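Local atomic coordinates of GH127 beta-L-arabinofuranoside (Geobacillus stearothermophilus, PDB entry 4QK0), a protein that probably releases beta-L-arabinofuranose units from arabinose-containing sugars, acting as a family 127 glycoside hydrolase. Residues K93-P96 with E97-K100; M283-E286 with S287-Q290; A607-E611 with L612-I616. All blocks are in the same frame, centred on the assembly; numbering follows the deposited sequence.

Contacts 1 and 2 lie at the surface of the catalytic domain, their centres 41 Å apart, and repeat one theme: a short loop after one helix carries an aspartate that caps the next, Asp95 for helix 96-112 and Asp285 for helix 286-302. Contact 3 belongs to the C-terminal domain. Its centre is 66 Å from that of contact 1, across the middle of the chain, and 61 Å from that of contact 2. There an arginine folds over a tryptophan in a loop that meets the second subunit. The three are structural elements set in series along the chain, and none can be tied to the active site; only contact 3 takes part in dimer contacts.

Contact 1. Residues K93-P96 with E97-K100; sequences KRDP and ELEK
Arg94 reaches over the first turn of helix 96-112 to grip the carboxylate of Glu99 side-on. Its NE donates to Glu99 OE1 at 3.1 Å and its NH1 to Glu99 OE2, also at 3.1 Å, each oxygen using its syn lone pair. The two flat groups are not coplanar but 33° apart. Bends at chi2 and chi3 (-58° and -82°) fold the arginine back to this position. Glu99 OE2 is shared with Lys160 in a second salt bridge, so the carboxylate carries two positive partners. A glutamine in place of Glu99 would probably leave Arg94 and Lys160 without their common negative charge. At the start of the helix, Asp95 OD1 takes up two amides: Glu97 N at 3.0 Å, weak and bent, and Leu98 N at 3.3 Å, weak though nearly straight. The backbone oxygen of Asp95 accepts from Glu99 N at 2.8 Å, and Pro96 O from Lys100 N at 2.9 Å, starting the regular helical ladder. Pro96, in the first turn, has no N-H needing a partner. Together these bonds form an aspartate N-cap followed by proline, at the turn between helices 76-92 and 96-112 of the six-hairpin catalytic domain.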
ATOM      1  N   LYS A  93      29.573  34.198  -1.457  1.00 58.63           N
ATOM      2  CA  LYS A  93      29.252  35.566  -1.059  1.00 56.20           C
ATOM      3  C   LYS A  93      29.580  35.729   0.408  1.00 54.67           C
ATOM      4  O   LYS A  93      28.909  35.140   1.279  1.00 52.39           O
ATOM      5  CB  LYS A  93      27.776  35.899  -1.288  1.00 55.85           C
ATOM      6  CG  LYS A  93      27.444  37.348  -0.958  1.00 58.65           C
ATOM      7  CD  LYS A  93      25.955  37.655  -1.007  1.00 57.44           C
ATOM      8  CE  LYS A  93      25.633  38.530   0.240  1.00 61.00           C
ATOM      9  NZ  LYS A  93      25.254  39.935  -0.087  1.00 64.58           N
ATOM     10  N   ARG A  94      30.621  36.497   0.697  1.00 60.70           N
ATOM     11  CA  ARG A  94      31.009  36.707   2.092  1.00 67.67           C
ATOM     12  C   ARG A  94      29.922  37.515   2.785  1.00 57.59           C
ATOM     13  O   ARG A  94      29.214  38.311   2.175  1.00 53.23           O
ATOM     14  CB  ARG A  94      32.403  37.351   2.238  1.00 77.63           C
ATOM     15  CG  ARG A  94      33.568  36.505   1.688  1.00 83.03           C
ATOM     16  CD  ARG A  94      33.694  35.105   2.322  1.00 82.45           C
ATOM     17  NE  ARG A  94      34.387  35.005   3.609  1.00 89.93           N
ATOM     18  CZ  ARG A  94      35.594  34.449   3.783  1.00 82.43           C
ATOM     19  NH1 ARG A  94      36.143  34.384   4.995  1.00 77.67           N
ATOM     20  NH2 ARG A  94      36.269  33.963   2.743  1.00 86.83           N
ATOM     21  N   ASP A  95      29.715  37.187   4.042  1.00 48.59           N
ATOM     22  CA  ASP A  95      28.704  37.818   4.846  1.00 46.04           C
ATOM     23  C   ASP A  95      29.253  37.744   6.262  1.00 44.65           C
ATOM     24  O   ASP A  95      29.279  36.659   6.877  1.00 37.46           O
ATOM     25  CB  ASP A  95      27.347  37.107   4.738  1.00 51.96           C
ATOM     26  CG  ASP A  95      26.289  37.738   5.658  1.00 55.43           C
ATOM     27  OD1 ASP A  95      26.636  38.552   6.537  1.00 59.96           O
ATOM     28  OD2 ASP A  95      25.106  37.441   5.502  1.00 63.91           O
ATOM     29  N   PRO A  96      29.784  38.869   6.740  1.00 40.06           N
ATOM     30  CA  PRO A  96      30.466  38.855   8.019  1.00 41.02           C
ATOM     31  C   PRO A  96      29.542  38.500   9.163  1.00 38.91           C
ATOM     32  O   PRO A  96      30.006  37.936  10.133  1.00 40.60           O
ATOM     33  CB  PRO A  96      31.015  40.300   8.160  1.00 42.04           C
ATOM     34  CG  PRO A  96      30.477  41.067   6.994  1.00 39.23           C
ATOM     35  CD  PRO A  96      30.096  40.070   5.945  1.00 41.99           C
ATOM     36  N   GLU A  97      28.265  38.824   9.055  1.00 39.61           N
ATOM     37  CA  GLU A  97      27.319  38.469  10.128  1.00 46.38           C
ATOM     38  C   GLU A  97      27.050  37.018  10.198  1.00 40.65           C
ATOM     39  O   GLU A  97      27.075  36.467  11.265  1.00 33.53           O
ATOM     40  CB  GLU A  97      25.980  39.121   9.983  1.00 56.37           C
ATOM     41  CG  GLU A  97      26.119  40.559  10.360  1.00 67.36           C
ATOM     42  CD  GLU A  97      25.105  40.905  11.395  1.00 77.05           C
ATOM     43  OE1 GLU A  97      23.910  40.788  11.027  1.00 83.95           O
ATOM     44  OE2 GLU A  97      25.505  41.243  12.546  1.00 83.54           O
ATOM     45  N   LEU A  98      26.815  36.420   9.032  1.00 37.51           N
ATOM     46  CA  LEU A  98      26.622  34.993   8.945  1.00 37.94           C
ATOM     47  C   LEU A  98      27.880  34.270   9.419  1.00 36.26           C
ATOM     48  O   LEU A  98      27.821  33.374  10.221  1.00 34.09           O
ATOM     49  CB  LEU A  98      26.290  34.618   7.500  1.00 40.77           C
ATOM     50  CG  LEU A  98      25.807  33.193   7.257  1.00 39.73           C
ATOM     51  CD1 LEU A  98      24.690  32.802   8.218  1.00 38.35           C
ATOM     52  CD2 LEU A  98      25.358  33.043   5.811  1.00 38.65           C
ATOM     53  N   GLU A  99      29.036  34.739   8.968  1.00 37.61           N
ATOM     54  CA  GLU A  99      30.287  34.155   9.398  1.00 38.25           C
ATOM     55  C   GLU A  99      30.503  34.245  10.914  1.00 40.72           C
ATOM     56  O   GLU A  99      31.050  33.341  11.544  1.00 32.38           O
ATOM     57  CB  GLU A  99      31.423  34.828   8.656  1.00 41.42           C
ATOM     58  CG  GLU A  99      32.707  34.038   8.738  1.00 45.51           C
ATOM     59  CD  GLU A  99      33.678  34.335   7.597  1.00 48.53           C
ATOM     60  OE1 GLU A  99      33.223  34.741   6.496  1.00 49.24           O
ATOM     61  OE2 GLU A  99      34.896  34.142   7.816  1.00 47.57           O
ATOM     62  N   LYS A 100      30.065  35.362  11.497  1.00 40.63           N
ATOM     63  CA  LYS A 100      30.133  35.578  12.936  1.00 40.86           C
ATOM     64  C   LYS A 100      29.227  34.589  13.684  1.00 38.42           C
ATOM     65  O   LYS A 100      29.635  33.998  14.691  1.00 39.55           O
ATOM     66  CB  LYS A 100      29.758  37.051  13.221  1.00 53.56           C
ATOM     67  CG  LYS A 100      29.367  37.432  14.654  1.00 59.53           C
ATOM     68  CD  LYS A 100      30.572  37.475  15.576  1.00 64.53           C
ATOM     69  CE  LYS A 100      30.158  37.992  16.951  1.00 62.62           C
ATOM     70  NZ  LYS A 100      31.123  37.562  17.998  1.00 59.80           N
TER

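Contact 2. Residues M283-E286 with S287-Q290; sequences MGDE and SLKQ
An aspartate N-cap opens helix 286-302, with Asp285 turning its carboxylate onto Ser287 and Leu288 just after the chain has left helix 266-283. Gly284, at positive phi, makes the break between the two helices. One oxygen does most of the capping. Asp285 OD1 receives the hydroxyl of Ser287, OG lying 2.6 Å away on the syn lone pair, and the amide of Leu288, whose N is 3.2 Å from OD1 and comes from above the carboxylate plane. Ser287 N adds a third, weak bond to the same oxygen. The first torsion of Asp285 (CG anti to the backbone N, chi1 178°) swings the carboxylate forward over these amides, while Ser287 OG, lying between its own N and carbonyl carbon (chi1 70°), is directed back at the cap. Asp285 CG also rests on Leu288 CB at 3.6 Å, the two side chains crossing at about a right angle; Leu288 itself is buried against Met276, Leu279 and Ala280 of helix 266-283. The regular ladder begins with Lys289 N to Asp285 O at 3.0 Å and Gln290 N to Glu286 O, also 3.0 Å. On the outer side, Glu286 bends at chi2 so that its OE2 accepts a weak bond from Gln290 NE2 at 3.0 Å, with carboxylate and amide planes 65° apart. Arg257 completes the polar cluster, with a salt bridge to Asp285 OD2 and a hydrogen bond to Ser287 OG. Both carboxylate oxygens and the serine hydroxyl are therefore engaged, and the positive end of the helix together with Arg257 would be expected to favour the charged form of Asp285.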
HETATM    1  N   MSE A 283      42.122   3.633  -2.342  1.00 45.42           N
HETATM    2  CA  MSE A 283      42.942   2.470  -2.020  1.00 45.85           C
HETATM    3  C   MSE A 283      43.280   1.634  -3.222  1.00 38.53           C
HETATM    4  O   MSE A 283      43.951   0.660  -3.083  1.00 41.66           O
HETATM    5  CB  MSE A 283      42.299   1.462  -1.056  1.00 46.60           C
HETATM    6  CG  MSE A 283      41.782   1.990   0.263  1.00 49.00           C
HETATM    7 SE   MSE A 283      43.186   2.894   1.288  1.00 60.90          SE
HETATM    8  CE  MSE A 283      42.831   2.051   3.053  1.00 55.26           C
ATOM      9  N   GLY A 284      42.794   1.962  -4.392  1.00 39.93           N
ATOM     10  CA  GLY A 284      42.909   1.038  -5.532  1.00 41.69           C
ATOM     11  C   GLY A 284      42.398  -0.375  -5.268  1.00 41.51           C
ATOM     12  O   GLY A 284      42.993  -1.330  -5.723  1.00 48.18           O
ATOM     13  N   ASP A 285      41.311  -0.518  -4.516  1.00 44.06           N
ATOM     14  CA  ASP A 285      40.798  -1.854  -4.115  1.00 40.03           C
ATOM     15  C   ASP A 285      39.762  -2.296  -5.141  1.00 43.79           C
ATOM     16  O   ASP A 285      38.634  -1.776  -5.183  1.00 43.03           O
ATOM     17  CB  ASP A 285      40.186  -1.762  -2.712  1.00 41.72           C
ATOM     18  CG  ASP A 285      39.581  -3.077  -2.220  1.00 42.23           C
ATOM     19  OD1 ASP A 285      39.398  -4.042  -3.000  1.00 40.75           O
ATOM     20  OD2 ASP A 285      39.259  -3.137  -1.023  1.00 41.26           O
ATOM     21  N   GLU A 286      40.170  -3.207  -6.010  1.00 42.62           N
ATOM     22  CA  GLU A 286      39.370  -3.652  -7.145  1.00 39.88           C
ATOM     23  C   GLU A 286      38.092  -4.395  -6.700  1.00 38.71           C
ATOM     24  O   GLU A 286      37.077  -4.293  -7.356  1.00 44.10           O
ATOM     25  CB  GLU A 286      40.218  -4.563  -8.088  1.00 41.81           C
ATOM     26  CG  GLU A 286      39.476  -5.081  -9.330  1.00 45.68           C
ATOM     27  CD  GLU A 286      38.973  -3.946 -10.259  1.00 53.48           C
ATOM     28  OE1 GLU A 286      39.670  -2.909 -10.411  1.00 60.38           O
ATOM     29  OE2 GLU A 286      37.879  -4.068 -10.843  1.00 57.19           O
ATOM     30  N   SER A 287      38.175  -5.144  -5.616  1.00 36.36           N
ATOM     31  CA  SER A 287      37.065  -5.900  -5.119  1.00 40.31           C
ATOM     32  C   SER A 287      35.938  -4.939  -4.641  1.00 40.54           C
ATOM     33  O   SER A 287      34.744  -5.211  -4.818  1.00 36.53           O
ATOM     34  CB  SER A 287      37.513  -6.811  -3.958  1.00 39.46           C
ATOM     35  OG  SER A 287      37.831  -6.050  -2.771  1.00 42.52           O
ATOM     36  N   LEU A 288      36.350  -3.826  -4.059  1.00 33.73           N
ATOM     37  CA  LEU A 288      35.434  -2.855  -3.583  1.00 36.37           C
ATOM     38  C   LEU A 288      34.852  -2.053  -4.762  1.00 32.51           C
ATOM     39  O   LEU A 288      33.661  -1.755  -4.799  1.00 32.27           O
ATOM     40  CB  LEU A 288      36.134  -1.965  -2.569  1.00 35.24           C
ATOM     41  CG  LEU A 288      35.313  -1.209  -1.558  1.00 38.38           C
ATOM     42  CD1 LEU A 288      34.344  -2.126  -0.839  1.00 39.30           C
ATOM     43  CD2 LEU A 288      36.280  -0.548  -0.569  1.00 36.09           C
ATOM     44  N   LYS A 289      35.685  -1.770  -5.733  1.00 28.41           N
ATOM     45  CA  LYS A 289      35.252  -1.138  -6.946  1.00 31.95           C
ATOM     46  C   LYS A 289      34.154  -1.935  -7.639  1.00 30.96           C
ATOM     47  O   LYS A 289      33.173  -1.369  -8.089  1.00 29.93           O
ATOM     48  CB  LYS A 289      36.426  -0.972  -7.905  1.00 32.86           C
ATOM     49  CG  LYS A 289      36.070  -0.382  -9.255  1.00 35.98           C
ATOM     50  CD  LYS A 289      37.307  -0.011 -10.065  1.00 37.96           C
ATOM     51  CE  LYS A 289      36.916   0.171 -11.519  1.00 44.61           C
ATOM     52  NZ  LYS A 289      37.895   0.980 -12.272  1.00 49.79           N
ATOM     53  N   GLN A 290      34.352  -3.230  -7.745  1.00 32.01           N
ATOM     54  CA  GLN A 290      33.380  -4.108  -8.384  1.00 36.39           C
ATOM     55  C   GLN A 290      32.108  -4.216  -7.589  1.00 29.93           C
ATOM     56  O   GLN A 290      31.055  -4.226  -8.172  1.00 29.41           O
ATOM     57  CB  GLN A 290      33.947  -5.505  -8.571  1.00 40.54           C
ATOM     58  CG  GLN A 290      34.705  -5.594  -9.884  1.00 52.51           C
ATOM     59  CD  GLN A 290      35.572  -6.828  -9.970  1.00 58.44           C
ATOM     60  OE1 GLN A 290      35.372  -7.803  -9.232  1.00 65.68           O
ATOM     61  NE2 GLN A 290      36.564  -6.790 -10.856  1.00 68.70           N
TER

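Contact 3. Residues A607-E611 with L612-I616; sequences AWNDE and LYRPI
Arg614 lies across the face of the Trp608 indole. CB lies off the rim of the indole, nearest Trp608 CZ2. CG rests against Glu611 CB at 3.8 Å. CD makes a CH-pi contact, 3.6 Å from the centroid of the five-membered ring. A bend at chi3 (85°) then turns the guanidinium so that it stands nearly upright on the indole, the planes 85° apart; its CZ is 4.6 Å from the same centroid, almost on the ring normal, in a cation-pi contact. NH1 is the nitrogen nearest the indole, 3.5 Å from Trp608 CG, and it donates a straight bond to Ala607 O at 3.0 Å (N-H...O 167°), although Ala607 is poorly ordered. The amide of Asn609 covers one face of the guanidinium: its ND2 is 3.2 Å from Arg614 NE and 3.6 Å from Arg614 NH2, contacts between donors and not hydrogen bonds. Ile616 CD1 lies over the opposite face and also touches Trp608 CZ3. Asn609 OD1 meanwhile accepts from Glu611 N at 2.9 Å, an Asx turn that shapes the loop. Water 1 joins the side chain of Glu611 to Tyr613 N. His540 of the second subunit meets the Trp608 ring, Met304 O of that subunit takes the Tyr613 hydroxyl, and one of its strands pairs with Tyr613 and Arg614 in an antiparallel ladder that carries the sheet across the interface. The positive charge is thus held by a pi face, a carbonyl and flanking side chains, with no carboxylate across this contact, and the arginine side chain ties the two limbs of the loop together.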
ATOM      1  N   ALA A 607     -21.731   9.367 -19.774  1.00 83.75           N
ATOM      2  CA  ALA A 607     -22.288   8.127 -20.302  1.00 84.60           C
ATOM      3  C   ALA A 607     -22.436   7.024 -19.248  1.00 75.92           C
ATOM      4  O   ALA A 607     -23.109   6.029 -19.484  1.00 66.75           O
ATOM      5  CB  ALA A 607     -21.446   7.619 -21.460  1.00 86.67           C
ATOM      6  N   TRP A 608     -21.805   7.179 -18.094  1.00 72.04           N
ATOM      7  CA  TRP A 608     -21.985   6.223 -17.014  1.00 67.78           C
ATOM      8  C   TRP A 608     -23.260   6.613 -16.273  1.00 67.65           C
ATOM      9  O   TRP A 608     -23.755   7.738 -16.385  1.00 71.81           O
ATOM     10  CB  TRP A 608     -20.737   6.131 -16.106  1.00 57.96           C
ATOM     11  CG  TRP A 608     -20.304   4.668 -15.786  1.00 50.46           C
ATOM     12  CD1 TRP A 608     -20.735   3.892 -14.766  1.00 48.83           C
ATOM     13  CD2 TRP A 608     -19.353   3.877 -16.506  1.00 37.95           C
ATOM     14  NE1 TRP A 608     -20.120   2.656 -14.795  1.00 48.74           N
ATOM     15  CE2 TRP A 608     -19.268   2.625 -15.858  1.00 39.32           C
ATOM     16  CE3 TRP A 608     -18.575   4.116 -17.623  1.00 38.52           C
ATOM     17  CZ2 TRP A 608     -18.453   1.635 -16.274  1.00 36.00           C
ATOM     18  CZ3 TRP A 608     -17.722   3.123 -18.045  1.00 40.01           C
ATOM     19  CH2 TRP A 608     -17.679   1.899 -17.380  1.00 40.69           C
ATOM     20  N   ASN A 609     -23.772   5.635 -15.543  1.00 63.75           N
ATOM     21  CA  ASN A 609     -25.112   5.623 -15.024  1.00 62.31           C
ATOM     22  C   ASN A 609     -25.169   5.299 -13.500  1.00 56.83           C
ATOM     23  O   ASN A 609     -26.110   4.646 -13.019  1.00 54.82           O
ATOM     24  CB  ASN A 609     -25.820   4.503 -15.777  1.00 66.04           C
ATOM     25  CG  ASN A 609     -25.047   3.189 -15.720  1.00 67.74           C
ATOM     26  OD1 ASN A 609     -24.016   3.081 -15.048  1.00 53.08           O
ATOM     27  ND2 ASN A 609     -25.516   2.201 -16.469  1.00 70.86           N
ATOM     28  N   ASP A 610     -24.167   5.706 -12.730  1.00 54.36           N
ATOM     29  CA  ASP A 610     -24.060   5.259 -11.332  1.00 60.40           C
ATOM     30  C   ASP A 610     -23.909   3.740 -11.125  1.00 54.78           C
ATOM     31  O   ASP A 610     -23.915   3.276  -9.992  1.00 48.38           O
ATOM     32  CB  ASP A 610     -25.268   5.709 -10.501  1.00 69.94           C
ATOM     33  CG  ASP A 610     -25.528   7.193 -10.604  1.00 82.29           C
ATOM     34  OD1 ASP A 610     -24.639   7.919 -11.076  1.00 92.13           O
ATOM     35  OD2 ASP A 610     -26.631   7.635 -10.217  1.00 95.56           O
ATOM     36  N   GLU A 611     -23.772   2.949 -12.175  1.00 45.91           N
ATOM     37  CA  GLU A 611     -23.350   1.561 -11.967  1.00 41.08           C
ATOM     38  C   GLU A 611     -21.839   1.568 -11.590  1.00 33.79           C
ATOM     39  O   GLU A 611     -21.106   2.514 -11.925  1.00 33.88           O
ATOM     40  CB  GLU A 611     -23.627   0.725 -13.210  1.00 43.84           C
ATOM     41  CG  GLU A 611     -25.104   0.494 -13.510  1.00 47.40           C
ATOM     42  CD  GLU A 611     -25.868  -0.160 -12.345  1.00 59.00           C
ATOM     43  OE1 GLU A 611     -26.891   0.426 -11.891  1.00 73.09           O
ATOM     44  OE2 GLU A 611     -25.446  -1.235 -11.842  1.00 65.86           O
ATOM     45  N   LEU A 612     -21.394   0.546 -10.891  1.00 27.51           N
ATOM     46  CA  LEU A 612     -19.996   0.373 -10.605  1.00 25.74           C
ATOM     47  C   LEU A 612     -19.272  -0.490 -11.647  1.00 26.63           C
ATOM     48  O   LEU A 612     -18.160  -0.156 -12.046  1.00 24.52           O
ATOM     49  CB  LEU A 612     -19.821  -0.216  -9.240  1.00 24.84           C
ATOM     50  CG  LEU A 612     -18.404  -0.307  -8.677  1.00 23.56           C
ATOM     51  CD1 LEU A 612     -17.685   1.056  -8.733  1.00 20.97           C
ATOM     52  CD2 LEU A 612     -18.451  -0.873  -7.262  1.00 20.98           C
ATOM     53  N   TYR A 613     -19.909  -1.565 -12.084  1.00 24.91           N
ATOM     54  CA  TYR A 613     -19.363  -2.464 -13.091  1.00 25.89           C
ATOM     55  C   TYR A 613     -20.356  -2.639 -14.230  1.00 30.26           C
ATOM     56  O   TYR A 613     -21.521  -2.864 -13.968  1.00 37.88           O
ATOM     57  CB  TYR A 613     -19.061  -3.825 -12.475  1.00 22.90           C
ATOM     58  CG  TYR A 613     -18.103  -3.709 -11.304  1.00 23.48           C
ATOM     59  CD1 TYR A 613     -16.825  -3.248 -11.488  1.00 19.82           C
ATOM     60  CD2 TYR A 613     -18.484  -4.063  -9.996  1.00 22.40           C
ATOM     61  CE1 TYR A 613     -15.973  -3.073 -10.429  1.00 20.28           C
ATOM     62  CE2 TYR A 613     -17.602  -3.915  -8.943  1.00 22.08           C
ATOM     63  CZ  TYR A 613     -16.347  -3.367  -9.184  1.00 20.67           C
ATOM     64  OH  TYR A 613     -15.441  -3.182  -8.168  1.00 22.14           O
ATOM     65  N   ARG A 614     -19.902  -2.517 -15.480  1.00 29.33           N
ATOM     66  CA  ARG A 614     -20.732  -2.678 -16.673  1.00 34.61           C
ATOM     67  C   ARG A 614     -19.971  -3.352 -17.813  1.00 31.60           C
ATOM     68  O   ARG A 614     -18.821  -2.994 -18.055  1.00 31.12           O
ATOM     69  CB  ARG A 614     -21.062  -1.329 -17.247  1.00 39.49           C
ATOM     70  CG  ARG A 614     -22.024  -0.525 -16.435  1.00 48.98           C
ATOM     71  CD  ARG A 614     -22.031   0.906 -16.919  1.00 59.74           C
ATOM     72  NE  ARG A 614     -22.922   1.143 -18.053  1.00 68.40           N
ATOM     73  CZ  ARG A 614     -23.052   2.325 -18.671  1.00 72.49           C
ATOM     74  NH1 ARG A 614     -22.360   3.388 -18.266  1.00 69.34           N
ATOM     75  NH2 ARG A 614     -23.883   2.434 -19.690  1.00 70.84           N
ATOM     76  N   PRO A 615     -20.638  -4.219 -18.580  1.00 30.15           N
ATOM     77  CA  PRO A 615     -20.120  -4.814 -19.794  1.00 29.95           C
ATOM     78  C   PRO A 615     -20.257  -3.921 -21.018  1.00 33.89           C
ATOM     79  O   PRO A 615     -20.596  -4.400 -22.070  1.00 41.48           O
ATOM     80  CB  PRO A 615     -21.032  -6.040 -19.970  1.00 31.16           C
ATOM     81  CG  PRO A 615     -22.353  -5.549 -19.504  1.00 32.08           C
ATOM     82  CD  PRO A 615     -22.025  -4.678 -18.321  1.00 33.22           C
ATOM     83  N   ILE A 616     -19.968  -2.650 -20.921  1.00 38.94           N
ATOM     84  CA  ILE A 616     -20.118  -1.785 -22.080  1.00 45.16           C
ATOM     85  C   ILE A 616     -18.780  -1.282 -22.549  1.00 43.31           C
ATOM     86  O   ILE A 616     -17.865  -1.192 -21.761  1.00 46.56           O
ATOM     87  CB  ILE A 616     -21.007  -0.553 -21.796  1.00 52.71           C
ATOM     88  CG1 ILE A 616     -20.521   0.168 -20.539  1.00 56.67           C
ATOM     89  CG2 ILE A 616     -22.480  -0.951 -21.657  1.00 52.23           C
ATOM     90  CD1 ILE A 616     -20.074   1.593 -20.747  1.00 64.44           C
TER
HETATM   91  O   HOH W   1     -22.488  -2.067 -10.700  1.00 35.39           O